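PDB 6N6Q: cytochrome P450 (CYP102L1) from Mycobacterium phage Adler, which probably catalyses the heme-dependent monooxygenation of an organic substrate, with molecular oxygen as oxidant. Local coordinates for residues 106-111 and 257-262; 112-117 and 418-423; 92-97 and 268-273. One frame throughout, in Å; residues are numbered along the deposited sequence.

Contact 1 (106-111 and 257-262); sequences WRKAHE and PVTGDK. With HEM (protoporphyrin IX containing Fe), chain E.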
loop_
_atom_site.group_PDB
_atom_site.type_symbol
_atom_site.label_atom_id
_atom_site.label_comp_id
_atom_site.label_asym_id
_atom_site.label_seq_id
_atom_site.Cartn_x
_atom_site.Cartn_y
_atom_site.Cartn_z
ATOM N N TRP A 106 -5.912 17.757 -7.518
ATOM C CA TRP A 106 -5.465 16.434 -7.937
ATOM C C TRP A 106 -4.645 16.511 -9.216
ATOM O O TRP A 106 -3.592 15.875 -9.324
ATOM C CB TRP A 106 -6.633 15.467 -8.142
ATOM C CG TRP A 106 -6.102 14.188 -8.719
ATOM C CD1 TRP A 106 -5.547 13.148 -8.031
ATOM C CD2 TRP A 106 -6.000 13.848 -10.107
ATOM N NE1 TRP A 106 -5.129 12.173 -8.903
ATOM C CE2 TRP A 106 -5.397 12.579 -10.183
ATOM C CE3 TRP A 106 -6.372 14.491 -11.292
ATOM C CZ2 TRP A 106 -5.157 11.940 -11.396
ATOM C CZ3 TRP A 106 -6.131 13.856 -12.494
ATOM C CH2 TRP A 106 -5.535 12.592 -12.538
ATOM N N ARG A 107 -5.125 17.264 -10.208
ATOM C CA ARG A 107 -4.410 17.330 -11.479
ATOM C C ARG A 107 -3.088 18.071 -11.328
ATOM O O ARG A 107 -2.071 17.649 -11.888
ATOM C CB ARG A 107 -5.280 17.993 -12.544
ATOM C CG ARG A 107 -4.716 17.865 -13.949
ATOM C CD ARG A 107 -5.239 18.962 -14.857
ATOM N NE ARG A 107 -4.976 20.286 -14.300
ATOM C CZ ARG A 107 -3.800 20.904 -14.365
ATOM N NH1 ARG A 107 -2.772 20.317 -14.962
ATOM N NH2 ARG A 107 -3.652 22.109 -13.828
ATOM N N LYS A 108 -3.085 19.174 -10.575
ATOM C CA LYS A 108 -1.845 19.903 -10.326
ATOM C C LYS A 108 -0.800 18.998 -9.685
ATOM O O LYS A 108 0.301 18.825 -10.217
ATOM C CB LYS A 108 -2.120 21.121 -9.441
ATOM C CG LYS A 108 -2.847 22.256 -10.138
ATOM C CD LYS A 108 -3.037 23.441 -9.202
ATOM C CE LYS A 108 -1.706 23.932 -8.656
ATOM N NZ LYS A 108 -1.867 25.100 -7.744
ATOM N N ALA A 109 -1.143 18.396 -8.543
ATOM C CA ALA A 109 -0.198 17.528 -7.847
ATOM C C ALA A 109 0.227 16.354 -8.721
ATOM O O ALA A 109 1.398 15.955 -8.709
ATOM C CB ALA A 109 -0.812 17.026 -6.541
ATOM N N HIS A 110 -0.704 15.796 -9.496
ATOM C CA HIS A 110 -0.377 14.628 -10.308
ATOM C C HIS A 110 0.638 14.967 -11.392
ATOM O O HIS A 110 1.554 14.181 -11.655
ATOM C CB HIS A 110 -1.645 14.042 -10.929
ATOM C CG HIS A 110 -1.392 12.859 -11.809
ATOM N ND1 HIS A 110 -0.965 11.643 -11.318
ATOM C CD2 HIS A 110 -1.499 12.707 -13.151
ATOM C CE1 HIS A 110 -0.824 10.792 -12.319
ATOM N NE2 HIS A 110 -1.141 11.413 -13.442
ATOM N N GLU A 111 0.497 16.128 -12.034
ATOM C CA GLU A 111 1.456 16.527 -13.056
ATOM C C GLU A 111 2.730 17.123 -12.470
ATOM O O GLU A 111 3.684 17.358 -13.218
ATOM C CB GLU A 111 0.818 17.531 -14.025
ATOM C CG GLU A 111 -0.566 17.142 -14.551
ATOM C CD GLU A 111 -0.550 16.015 -15.577
ATOM O OE1 GLU A 111 0.161 15.008 -15.373
ATOM O OE2 GLU A 111 -1.262 16.138 -16.596
ATOM N N PRO A 257 2.352 22.862 -15.156
ATOM C CA PRO A 257 2.550 23.454 -16.491
ATOM C C PRO A 257 1.313 24.131 -17.053
ATOM O O PRO A 257 1.442 25.127 -17.777
ATOM C CB PRO A 257 2.965 22.248 -17.348
ATOM C CG PRO A 257 3.496 21.249 -16.371
ATOM C CD PRO A 257 2.667 21.424 -15.135
ATOM N N VAL A 258 0.117 23.629 -16.744
ATOM C CA VAL A 258 -1.099 24.216 -17.302
ATOM C C VAL A 258 -1.421 25.535 -16.611
ATOM O O VAL A 258 -1.514 26.587 -17.254
ATOM C CB VAL A 258 -2.273 23.226 -17.200
ATOM C CG1 VAL A 258 -3.576 23.911 -17.579
ATOM C CG2 VAL A 258 -2.026 22.021 -18.093
ATOM N N THR A 259 -1.594 25.501 -15.288
ATOM C CA THR A 259 -2.030 26.680 -14.550
ATOM C C THR A 259 -0.884 27.585 -14.116
ATOM O O THR A 259 -1.134 28.738 -13.748
ATOM C CB THR A 259 -2.840 26.265 -13.317
ATOM O OG1 THR A 259 -3.558 27.399 -12.815
ATOM C CG2 THR A 259 -1.922 25.738 -12.223
ATOM N N GLY A 260 0.357 27.101 -14.147
ATOM C CA GLY A 260 1.497 27.912 -13.776
ATOM C C GLY A 260 1.703 28.109 -12.290
ATOM O O GLY A 260 2.659 28.794 -11.904
ATOM N N ASP A 261 0.853 27.535 -11.443
ATOM C CA ASP A 261 0.968 27.695 -10.001
ATOM C C ASP A 261 1.546 26.441 -9.355
ATOM O O ASP A 261 1.422 25.331 -9.879
ATOM C CB ASP A 261 -0.387 28.012 -9.365
ATOM C CG ASP A 261 -0.781 29.466 -9.523
ATOM O OD1 ASP A 261 -1.948 29.732 -9.884
ATOM O OD2 ASP A 261 0.084 30.341 -9.299
ATOM N N LYS A 262 2.177 26.639 -8.203
ATOM C CA LYS A 262 2.692 25.545 -7.399
ATOM C C LYS A 262 1.638 25.089 -6.393
ATOM O O LYS A 262 0.610 25.737 -6.192
ATOM C CB LYS A 262 3.970 25.967 -6.672
ATOM C CG LYS A 262 5.054 26.524 -7.577
ATOM C CD LYS A 262 6.348 26.743 -6.808
ATOM C CE LYS A 262 6.138 27.668 -5.619
ATOM N NZ LYS A 262 7.371 27.803 -4.793
HETATM C CHA HEM E . -2.976 4.773 -5.369
HETATM C CHB HEM E . -1.924 0.214 -4.053
HETATM C CHC HEM E . 2.422 1.686 -2.436
HETATM C CHD HEM E . 1.040 6.302 -3.071
HETATM C C1A HEM E . -3.075 3.407 -5.187
HETATM C C2A HEM E . -4.167 2.548 -5.606
HETATM C C3A HEM E . -3.876 1.297 -5.242
HETATM C C4A HEM E . -2.587 1.304 -4.580
HETATM C CMA HEM E . -4.767 0.062 -5.488
HETATM C CAA HEM E . -5.454 2.987 -6.336
HETATM C CBA HEM E . -6.478 3.426 -5.292
HETATM C CGA HEM E . -7.814 3.694 -5.936
HETATM O O1A HEM E . -7.971 3.420 -7.154
HETATM O O2A HEM E . -8.729 4.184 -5.224
HETATM C C1B HEM E . -0.635 0.204 -3.556
HETATM C C2B HEM E . 0.136 -0.975 -3.212
HETATM C C3B HEM E . 1.341 -0.572 -2.763
HETATM C C4B HEM E . 1.364 0.879 -2.810
HETATM C CMB HEM E . -0.409 -2.414 -3.367
HETATM C CAB HEM E . 2.549 -1.408 -2.263
HETATM C CBB HEM E . 2.576 -2.743 -2.166
HETATM C C1C HEM E . 2.455 3.065 -2.487
HETATM C C2C HEM E . 3.585 3.916 -2.170
HETATM C C3C HEM E . 3.220 5.188 -2.338
HETATM C C4C HEM E . 1.829 5.203 -2.775
HETATM C CMC HEM E . 4.982 3.447 -1.708
HETATM C CAC HEM E . 4.174 6.382 -2.089
HETATM C CBC HEM E . 3.817 7.654 -2.290
HETATM C C1D HEM E . -0.160 6.299 -3.756
HETATM C C2D HEM E . -0.914 7.466 -4.179
HETATM C C3D HEM E . -2.016 7.045 -4.811
HETATM C C4D HEM E . -2.010 5.595 -4.817
HETATM C CMD HEM E . -0.513 8.938 -3.937
HETATM C CAD HEM E . -3.110 7.946 -5.431
HETATM C CBD HEM E . -2.701 8.370 -6.838
HETATM C CGD HEM E . -3.807 9.169 -7.481
HETATM O O1D HEM E . -3.498 10.054 -8.322
HETATM O O2D HEM E . -4.999 8.929 -7.152
HETATM N NA HEM E . -2.133 2.609 -4.563
HETATM N NB HEM E . 0.146 1.313 -3.298
HETATM N NC HEM E . 1.407 3.888 -2.851
HETATM N ND HEM E . -0.862 5.179 -4.165
HETATM FE FE HEM E . -0.413 3.253 -3.586
#

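Contact 2 (112-117 and 418-423); sequences ILTPAF and ACIGRQ. With HEM (protoporphyrin IX containing Fe), chain E.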
loop_
_atom_site.group_PDB
_atom_site.type_symbol
_atom_site.label_atom_id
_atom_site.label_comp_id
_atom_site.label_asym_id
_atom_site.label_seq_id
_atom_site.Cartn_x
_atom_site.Cartn_y
_atom_site.Cartn_z
ATOM N N ILE A 112 2.770 17.367 -11.164
ATOM C CA ILE A 112 3.954 17.899 -10.503
ATOM C C ILE A 112 4.800 16.789 -9.893
ATOM O O ILE A 112 6.029 16.834 -9.958
ATOM C CB ILE A 112 3.542 18.937 -9.436
ATOM C CG1 ILE A 112 3.075 20.234 -10.098
ATOM C CG2 ILE A 112 4.686 19.215 -8.469
ATOM C CD1 ILE A 112 2.438 21.213 -9.133
ATOM N N LEU A 113 4.156 15.779 -9.312
ATOM C CA LEU A 113 4.857 14.728 -8.589
ATOM C C LEU A 113 5.166 13.502 -9.438
ATOM O O LEU A 113 5.900 12.625 -8.973
ATOM C CB LEU A 113 4.044 14.311 -7.361
ATOM C CG LEU A 113 4.088 15.314 -6.208
ATOM C CD1 LEU A 113 2.888 15.149 -5.288
ATOM C CD2 LEU A 113 5.387 15.152 -5.431
ATOM N N THR A 114 4.633 13.414 -10.657
ATOM C CA THR A 114 4.970 12.284 -11.522
ATOM C C THR A 114 6.468 12.149 -11.785
ATOM O O THR A 114 6.970 11.013 -11.716
ATOM C CB THR A 114 4.195 12.372 -12.846
ATOM O OG1 THR A 114 3.915 13.743 -13.158
ATOM C CG2 THR A 114 2.895 11.588 -12.764
ATOM N N PRO A 115 7.231 13.210 -12.080
ATOM C CA PRO A 115 8.679 13.022 -12.274
ATOM C C PRO A 115 9.402 12.556 -11.024
ATOM O O PRO A 115 10.524 12.046 -11.132
ATOM C CB PRO A 115 9.166 14.411 -12.713
ATOM C CG PRO A 115 7.946 15.109 -13.209
ATOM C CD PRO A 115 6.835 14.606 -12.349
ATOM N N ALA A 116 8.801 12.713 -9.846
ATOM C CA ALA A 116 9.415 12.290 -8.595
ATOM C C ALA A 116 9.180 10.819 -8.285
ATOM O O ALA A 116 9.646 10.338 -7.248
ATOM C CB ALA A 116 8.893 13.147 -7.437
ATOM N N PHE A 117 8.470 10.097 -9.155
ATOM C CA PHE A 117 8.133 8.701 -8.910
ATOM C C PHE A 117 8.502 7.791 -10.073
ATOM O O PHE A 117 8.083 6.629 -10.089
ATOM C CB PHE A 117 6.639 8.559 -8.598
ATOM C CG PHE A 117 6.270 8.976 -7.206
ATOM C CD1 PHE A 117 6.299 8.061 -6.166
ATOM C CD2 PHE A 117 5.894 10.281 -6.936
ATOM C CE1 PHE A 117 5.960 8.440 -4.883
ATOM C CE2 PHE A 117 5.554 10.667 -5.655
ATOM C CZ PHE A 117 5.586 9.745 -4.626
ATOM N N ALA A 418 -4.163 5.333 -11.054
ATOM C CA ALA A 418 -3.495 4.172 -10.491
ATOM C C ALA A 418 -2.377 4.639 -9.560
ATOM O O ALA A 418 -2.116 5.836 -9.407
ATOM C CB ALA A 418 -2.961 3.271 -11.601
ATOM N N CYS A 419 -1.699 3.681 -8.935
ATOM C CA CYS A 419 -0.740 4.004 -7.885
ATOM C C CYS A 419 0.465 4.746 -8.450
ATOM O O CYS A 419 1.231 4.189 -9.243
ATOM C CB CYS A 419 -0.286 2.735 -7.176
ATOM S SG CYS A 419 0.994 3.056 -5.955
ATOM N N ILE A 420 0.648 5.997 -8.021
ATOM C CA ILE A 420 1.814 6.762 -8.444
ATOM C C ILE A 420 3.103 6.193 -7.859
ATOM O O ILE A 420 4.189 6.452 -8.392
ATOM C CB ILE A 420 1.655 8.246 -8.062
ATOM C CG1 ILE A 420 2.640 9.116 -8.850
ATOM C CG2 ILE A 420 1.864 8.440 -6.572
ATOM C CD1 ILE A 420 2.596 10.584 -8.482
ATOM N N GLY A 421 3.016 5.411 -6.783
ATOM C CA GLY A 421 4.204 4.894 -6.133
ATOM C C GLY A 421 4.471 3.426 -6.398
ATOM O O GLY A 421 5.080 2.745 -5.569
ATOM N N ARG A 422 4.023 2.928 -7.552
ATOM C CA ARG A 422 4.223 1.518 -7.877
ATOM C C ARG A 422 5.704 1.193 -8.023
ATOM O O ARG A 422 6.200 0.221 -7.442
ATOM C CB ARG A 422 3.465 1.160 -9.155
ATOM C CG ARG A 422 3.705 -0.263 -9.632
ATOM C CD ARG A 422 2.892 -0.574 -10.877
ATOM N NE ARG A 422 3.047 -1.963 -11.297
ATOM C CZ ARG A 422 2.312 -2.543 -12.240
ATOM N NH1 ARG A 422 1.364 -1.855 -12.862
ATOM N NH2 ARG A 422 2.520 -3.814 -12.557
ATOM N N GLN A 423 6.428 1.997 -8.804
ATOM C CA GLN A 423 7.857 1.763 -8.975
ATOM C C GLN A 423 8.617 1.981 -7.673
ATOM O O GLN A 423 9.644 1.334 -7.440
ATOM C CB GLN A 423 8.410 2.663 -10.079
ATOM C CG GLN A 423 7.749 2.460 -11.437
ATOM C CD GLN A 423 6.497 3.303 -11.615
ATOM O OE1 GLN A 423 6.506 4.509 -11.367
ATOM N NE2 GLN A 423 5.410 2.668 -12.044
HETATM C CHA HEM E . -2.976 4.773 -5.369
HETATM C CHB HEM E . -1.924 0.214 -4.053
HETATM C CHC HEM E . 2.422 1.686 -2.436
HETATM C CHD HEM E . 1.040 6.302 -3.071
HETATM C C1A HEM E . -3.075 3.407 -5.187
HETATM C C2A HEM E . -4.167 2.548 -5.606
HETATM C C3A HEM E . -3.876 1.297 -5.242
HETATM C C4A HEM E . -2.587 1.304 -4.580
HETATM C CMA HEM E . -4.767 0.062 -5.488
HETATM C CAA HEM E . -5.454 2.987 -6.336
HETATM C CBA HEM E . -6.478 3.426 -5.292
HETATM C CGA HEM E . -7.814 3.694 -5.936
HETATM O O1A HEM E . -7.971 3.420 -7.154
HETATM O O2A HEM E . -8.729 4.184 -5.224
HETATM C C1B HEM E . -0.635 0.204 -3.556
HETATM C C2B HEM E . 0.136 -0.975 -3.212
HETATM C C3B HEM E . 1.341 -0.572 -2.763
HETATM C C4B HEM E . 1.364 0.879 -2.810
HETATM C CMB HEM E . -0.409 -2.414 -3.367
HETATM C CAB HEM E . 2.549 -1.408 -2.263
HETATM C CBB HEM E . 2.576 -2.743 -2.166
HETATM C C1C HEM E . 2.455 3.065 -2.487
HETATM C C2C HEM E . 3.585 3.916 -2.170
HETATM C C3C HEM E . 3.220 5.188 -2.338
HETATM C C4C HEM E . 1.829 5.203 -2.775
HETATM C CMC HEM E . 4.982 3.447 -1.708
HETATM C CAC HEM E . 4.174 6.382 -2.089
HETATM C CBC HEM E . 3.817 7.654 -2.290
HETATM C C1D HEM E . -0.160 6.299 -3.756
HETATM C C2D HEM E . -0.914 7.466 -4.179
HETATM C C3D HEM E . -2.016 7.045 -4.811
HETATM C C4D HEM E . -2.010 5.595 -4.817
HETATM C CMD HEM E . -0.513 8.938 -3.937
HETATM C CAD HEM E . -3.110 7.946 -5.431
HETATM C CBD HEM E . -2.701 8.370 -6.838
HETATM C CGD HEM E . -3.807 9.169 -7.481
HETATM O O1D HEM E . -3.498 10.054 -8.322
HETATM O O2D HEM E . -4.999 8.929 -7.152
HETATM N NA HEM E . -2.133 2.609 -4.563
HETATM N NB HEM E . 0.146 1.313 -3.298
HETATM N NC HEM E . 1.407 3.888 -2.851
HETATM N ND HEM E . -0.862 5.179 -4.165
HETATM FE FE HEM E . -0.413 3.253 -3.586
HETATM O O HOH W 1 6.646 5.140 -8.312
#

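Contact 3 (92-97 and 268-273); sequences AGDGMF and IGNQIL. With HEM (protoporphyrin IX containing Fe), chain E.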
loop_
_atom_site.group_PDB
_atom_site.type_symbol
_atom_site.label_atom_id
_atom_site.label_comp_id
_atom_site.label_asym_id
_atom_site.label_seq_id
_atom_site.Cartn_x
_atom_site.Cartn_y
_atom_site.Cartn_z
ATOM N N ALA A 92 -6.149 13.301 5.268
ATOM C CA ALA A 92 -5.324 13.631 4.115
ATOM C C ALA A 92 -5.907 14.738 3.242
ATOM O O ALA A 92 -5.254 15.146 2.277
ATOM C CB ALA A 92 -5.088 12.380 3.265
ATOM N N GLY A 93 -7.111 15.220 3.548
ATOM C CA GLY A 93 -7.691 16.338 2.817
ATOM C C GLY A 93 -7.794 16.068 1.330
ATOM O O GLY A 93 -8.240 15.002 0.891
ATOM N N ASP A 94 -7.372 17.051 0.537
ATOM C CA ASP A 94 -7.369 16.922 -0.919
ATOM C C ASP A 94 -6.030 16.431 -1.454
ATOM O O ASP A 94 -5.567 16.884 -2.506
ATOM C CB ASP A 94 -7.762 18.249 -1.563
ATOM C CG ASP A 94 -6.808 19.381 -1.217
ATOM O OD1 ASP A 94 -5.972 19.211 -0.304
ATOM O OD2 ASP A 94 -6.898 20.446 -1.865
ATOM N N GLY A 95 -5.383 15.510 -0.745
ATOM C CA GLY A 95 -4.189 14.877 -1.262
ATOM C C GLY A 95 -4.503 13.982 -2.446
ATOM O O GLY A 95 -5.657 13.668 -2.738
ATOM N N MET A 96 -3.440 13.552 -3.133
ATOM C CA MET A 96 -3.609 12.792 -4.369
ATOM C C MET A 96 -4.461 11.544 -4.168
ATOM O O MET A 96 -5.124 11.090 -5.106
ATOM C CB MET A 96 -2.247 12.399 -4.944
ATOM C CG MET A 96 -1.519 13.524 -5.660
ATOM S SD MET A 96 -0.072 12.952 -6.574
ATOM C CE MET A 96 -0.828 11.768 -7.684
ATOM N N PHE A 97 -4.467 10.982 -2.960
ATOM C CA PHE A 97 -5.159 9.718 -2.744
ATOM C C PHE A 97 -6.644 9.931 -2.459
ATOM O O PHE A 97 -7.482 9.129 -2.888
ATOM C CB PHE A 97 -4.486 8.954 -1.600
ATOM C CG PHE A 97 -4.881 7.507 -1.509
ATOM C CD1 PHE A 97 -4.851 6.689 -2.626
ATOM C CD2 PHE A 97 -5.254 6.960 -0.293
ATOM C CE1 PHE A 97 -5.205 5.353 -2.535
ATOM C CE2 PHE A 97 -5.607 5.625 -0.198
ATOM C CZ PHE A 97 -5.585 4.823 -1.319
ATOM N N ILE A 268 0.613 20.782 0.173
ATOM C CA ILE A 268 1.897 20.104 0.343
ATOM C C ILE A 268 1.883 19.267 1.615
ATOM O O ILE A 268 2.319 18.109 1.626
ATOM C CB ILE A 268 3.051 21.124 0.351
ATOM C CG1 ILE A 268 3.171 21.809 -1.011
ATOM C CG2 ILE A 268 4.363 20.446 0.719
ATOM C CD1 ILE A 268 4.263 22.853 -1.070
ATOM N N GLY A 269 1.373 19.841 2.707
ATOM C CA GLY A 269 1.215 19.076 3.931
ATOM C C GLY A 269 0.296 17.883 3.768
ATOM O O GLY A 269 0.462 16.869 4.451
ATOM N N ASN A 270 -0.680 17.980 2.861
ATOM C CA ASN A 270 -1.561 16.847 2.599
ATOM C C ASN A 270 -0.835 15.747 1.836
ATOM O O ASN A 270 -1.049 14.559 2.099
ATOM C CB ASN A 270 -2.800 17.305 1.831
ATOM C CG ASN A 270 -3.761 18.097 2.694
ATOM O OD1 ASN A 270 -3.710 18.030 3.921
ATOM N ND2 ASN A 270 -4.649 18.848 2.054
ATOM N N GLN A 271 0.027 16.121 0.887
ATOM C CA GLN A 271 0.765 15.113 0.133
ATOM C C GLN A 271 1.729 14.349 1.032
ATOM O O GLN A 271 1.870 13.127 0.901
ATOM C CB GLN A 271 1.517 15.763 -1.028
ATOM C CG GLN A 271 0.670 16.651 -1.930
ATOM C CD GLN A 271 -0.418 15.894 -2.671
ATOM O OE1 GLN A 271 -0.443 14.662 -2.683
ATOM N NE2 GLN A 271 -1.327 16.634 -3.294
ATOM N N ILE A 272 2.397 15.050 1.950
ATOM C CA ILE A 272 3.279 14.384 2.905
ATOM C C ILE A 272 2.494 13.375 3.732
ATOM O O ILE A 272 2.912 12.223 3.903
ATOM C CB ILE A 272 3.984 15.420 3.798
ATOM C CG1 ILE A 272 4.956 16.266 2.971
ATOM C CG2 ILE A 272 4.702 14.732 4.951
ATOM C CD1 ILE A 272 5.574 17.414 3.742
ATOM N N LEU A 273 1.338 13.794 4.257
ATOM C CA LEU A 273 0.478 12.869 4.986
ATOM C C LEU A 273 0.006 11.736 4.087
ATOM O O LEU A 273 -0.109 10.588 4.531
ATOM C CB LEU A 273 -0.720 13.611 5.577
ATOM C CG LEU A 273 -0.463 14.533 6.768
ATOM C CD1 LEU A 273 -1.773 15.134 7.253
ATOM C CD2 LEU A 273 0.231 13.776 7.888
HETATM C CHA HEM E . -2.976 4.773 -5.369
HETATM C CHB HEM E . -1.924 0.214 -4.053
HETATM C CHC HEM E . 2.422 1.686 -2.436
HETATM C CHD HEM E . 1.040 6.302 -3.071
HETATM C C1A HEM E . -3.075 3.407 -5.187
HETATM C C2A HEM E . -4.167 2.548 -5.606
HETATM C C3A HEM E . -3.876 1.297 -5.242
HETATM C C4A HEM E . -2.587 1.304 -4.580
HETATM C CMA HEM E . -4.767 0.062 -5.488
HETATM C CAA HEM E . -5.454 2.987 -6.336
HETATM C CBA HEM E . -6.478 3.426 -5.292
HETATM C CGA HEM E . -7.814 3.694 -5.936
HETATM O O1A HEM E . -7.971 3.420 -7.154
HETATM O O2A HEM E . -8.729 4.184 -5.224
HETATM C C1B HEM E . -0.635 0.204 -3.556
HETATM C C2B HEM E . 0.136 -0.975 -3.212
HETATM C C3B HEM E . 1.341 -0.572 -2.763
HETATM C C4B HEM E . 1.364 0.879 -2.810
HETATM C CMB HEM E . -0.409 -2.414 -3.367
HETATM C CAB HEM E . 2.549 -1.408 -2.263
HETATM C CBB HEM E . 2.576 -2.743 -2.166
HETATM C C1C HEM E . 2.455 3.065 -2.487
HETATM C C2C HEM E . 3.585 3.916 -2.170
HETATM C C3C HEM E . 3.220 5.188 -2.338
HETATM C C4C HEM E . 1.829 5.203 -2.775
HETATM C CMC HEM E . 4.982 3.447 -1.708
HETATM C CAC HEM E . 4.174 6.382 -2.089
HETATM C CBC HEM E . 3.817 7.654 -2.290
HETATM C C1D HEM E . -0.160 6.299 -3.756
HETATM C C2D HEM E . -0.914 7.466 -4.179
HETATM C C3D HEM E . -2.016 7.045 -4.811
HETATM C C4D HEM E . -2.010 5.595 -4.817
HETATM C CMD HEM E . -0.513 8.938 -3.937
HETATM C CAD HEM E . -3.110 7.946 -5.431
HETATM C CBD HEM E . -2.701 8.370 -6.838
HETATM C CGD HEM E . -3.807 9.169 -7.481
HETATM O O1D HEM E . -3.498 10.054 -8.322
HETATM O O2D HEM E . -4.999 8.929 -7.152
HETATM N NA HEM E . -2.133 2.609 -4.563
HETATM N NB HEM E . 0.146 1.313 -3.298
HETATM N NC HEM E . 1.407 3.888 -2.851
HETATM N ND HEM E . -0.862 5.179 -4.165
HETATM FE FE HEM E . -0.413 3.253 -3.586
HETATM O O HOH W 2 -4.030 16.369 -4.760
#

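Contact 1 (106-111 and 257-262)
E111 and P257 open a shallow surface contact between helix 104-113, the C helix of the cytochrome P450 fold, and the loop that leads from helix 247-253 into the long central helix 265-296. Here CB of E111 comes only to 4.5 Å from CD of the proline ring, a loose touch at the solvent edge. V258 comes next and crosses the R107 side chain at about a right angle. Its CG1 lies over one face of the guanidinium, while CG2 rests 3.6 Å from R107 NH1. The arginine chain leaves the helix with CG trans to the backbone N and then turns at chi3 (55°), which lays the flat group against the valine. The charge itself is answered just before the loop segment: D256 OD1 takes a salt bridge from R107 NH2 and a hydrogen bond from the amide of T259, so one oxygen ties the arginine to the backbone of the loop. At T259 the methyl does the touching, with CG2 4.0 Å from K108 CD and the lysine running across it. Further on, K108 passes beside the D261 backbone, its CE 3.6 Å from D261 O, whereas the D261 carboxylate is not in contact with the ammonium. The lysine instead donates to the backbone of K262, NZ to O at 3.0 Å, approaching from above the carbonyl plane; the K262 side chain turns off toward L252 O. On another side of the same helix W106 reaches the cofactor, as C-helix tryptophans do in many relatives. There the indole, with H110 CB over one face toward the rim, directs NE1 to heme O1D at 2.7 Å, an N-H...O angle of 162°.

Contact 2 (112-117 and 418-423)
I420 sets a methyl almost exactly on the axis of the F117 ring: CG2 is 4.2 Å from the ring centroid and 2° off the normal, a CH-pi contact of unusual centring. The isoleucine belongs to the cysteine-ligand loop of the P450 fold, which runs through C419 and a type I turn to G421, the N-cap of helix 422-439, and meets the C helix, 104-113, and the residues that follow it, through F117. The isoleucine crosses the phenylalanine at about a right angle. Because CG1 stands trans to the backbone N and chi2 is extended (-177°), CD1 reaches along the ring to 3.7 Å from F117 CD2 and on to the backbone of L113. The methyl over the ring serves two surfaces, for CG2 also lies 3.6 Å from heme CMD. In the backbone, I420 O comes close to F117 CB, and water 1 lies between the carbonyl oxygens, 2.7 Å from F117 O and 2.8 Å from I420 O. F117 CE1 lies 3.5 Å from the heme vinyl carbon CBC, and F275 adds an edge-to-face partner from helix 265-296. G421, with no side chain, lets the backbone run close beneath a pyrrole ring. The loop thus presents the proximal thiolate expected in this family, while I420 and F117 pack against a methyl and a vinyl group of the heme. C419 SG stands 2.8 Å from the heme iron, longer than a usual iron-thiolate bond, with its CB beneath pyrrole nitrogen NA.

Contact 3 (92-97 and 268-273)
D94 and N270 meet at about a right angle, their carboxylate and amide planes 82° apart, where the loop before the C helix crosses helix 265-296, the long central helix of the P450 fold. The asparagine ND2 lies nearly on the extension of the C-O bond of D94 OD1, at 2.7 Å, with the acceptor close to the amide plane but a bent N-H...O angle of 135°. With CG between the backbone N and the carbonyl carbon, chi1 60° carries the aspartate's carboxylate out from the type II' turn, A92 to G95, where OD1 meets N270. Both flat groups have second partners that should limit their rotation: D94 OD2 with N105, and N270 OD1 with R225. Nearer the helix backbone, N270 CB lies 3.3 Å from A92 O. One residue on, Q271 crosses M96, and the bend at chi2 swings its amide toward the loop. Q271 OE1 accepts the M96 amide at 3.2 Å, from a donor tilted moderately out of the carbonyl plane, and also lies 3.4 Å from M96 CG. On the other branch, NE2 donates to N267 OD1 and to water 2, which in turn donates to D94 O, so both ends of this buried amide are used. The two helix residues thus hold the loop at D94 and M96, next to the heme pocket. F97 turns the edge of its ring to the cofactor, CD1 3.5 Å from CAD, while the M96 methyl CE comes to 3.2 Å from propionate oxygen O1D.

Overall arrangement
The three contacts lie about 14 Å from one another, centre to centre, and all reach the same heme. Along the chain their segments run 92-97, 106-111, 112-117, 257-262, 268-273 and 418-423, so contact 1 falls between the two halves of contact 3, while contact 2 alternates with both. Contacts 1 and 2 share helix 104-113, one using its outer flank and the other its end. Contact 3 brings in helix 265-296, and its M96 packs against A109 and H110 as well as L113 and I420. Contacts 2 and 3 line the heme directly, whereas contact 1 reaches it through W106 and otherwise holds the surface loop 257-262 to helix 104-113.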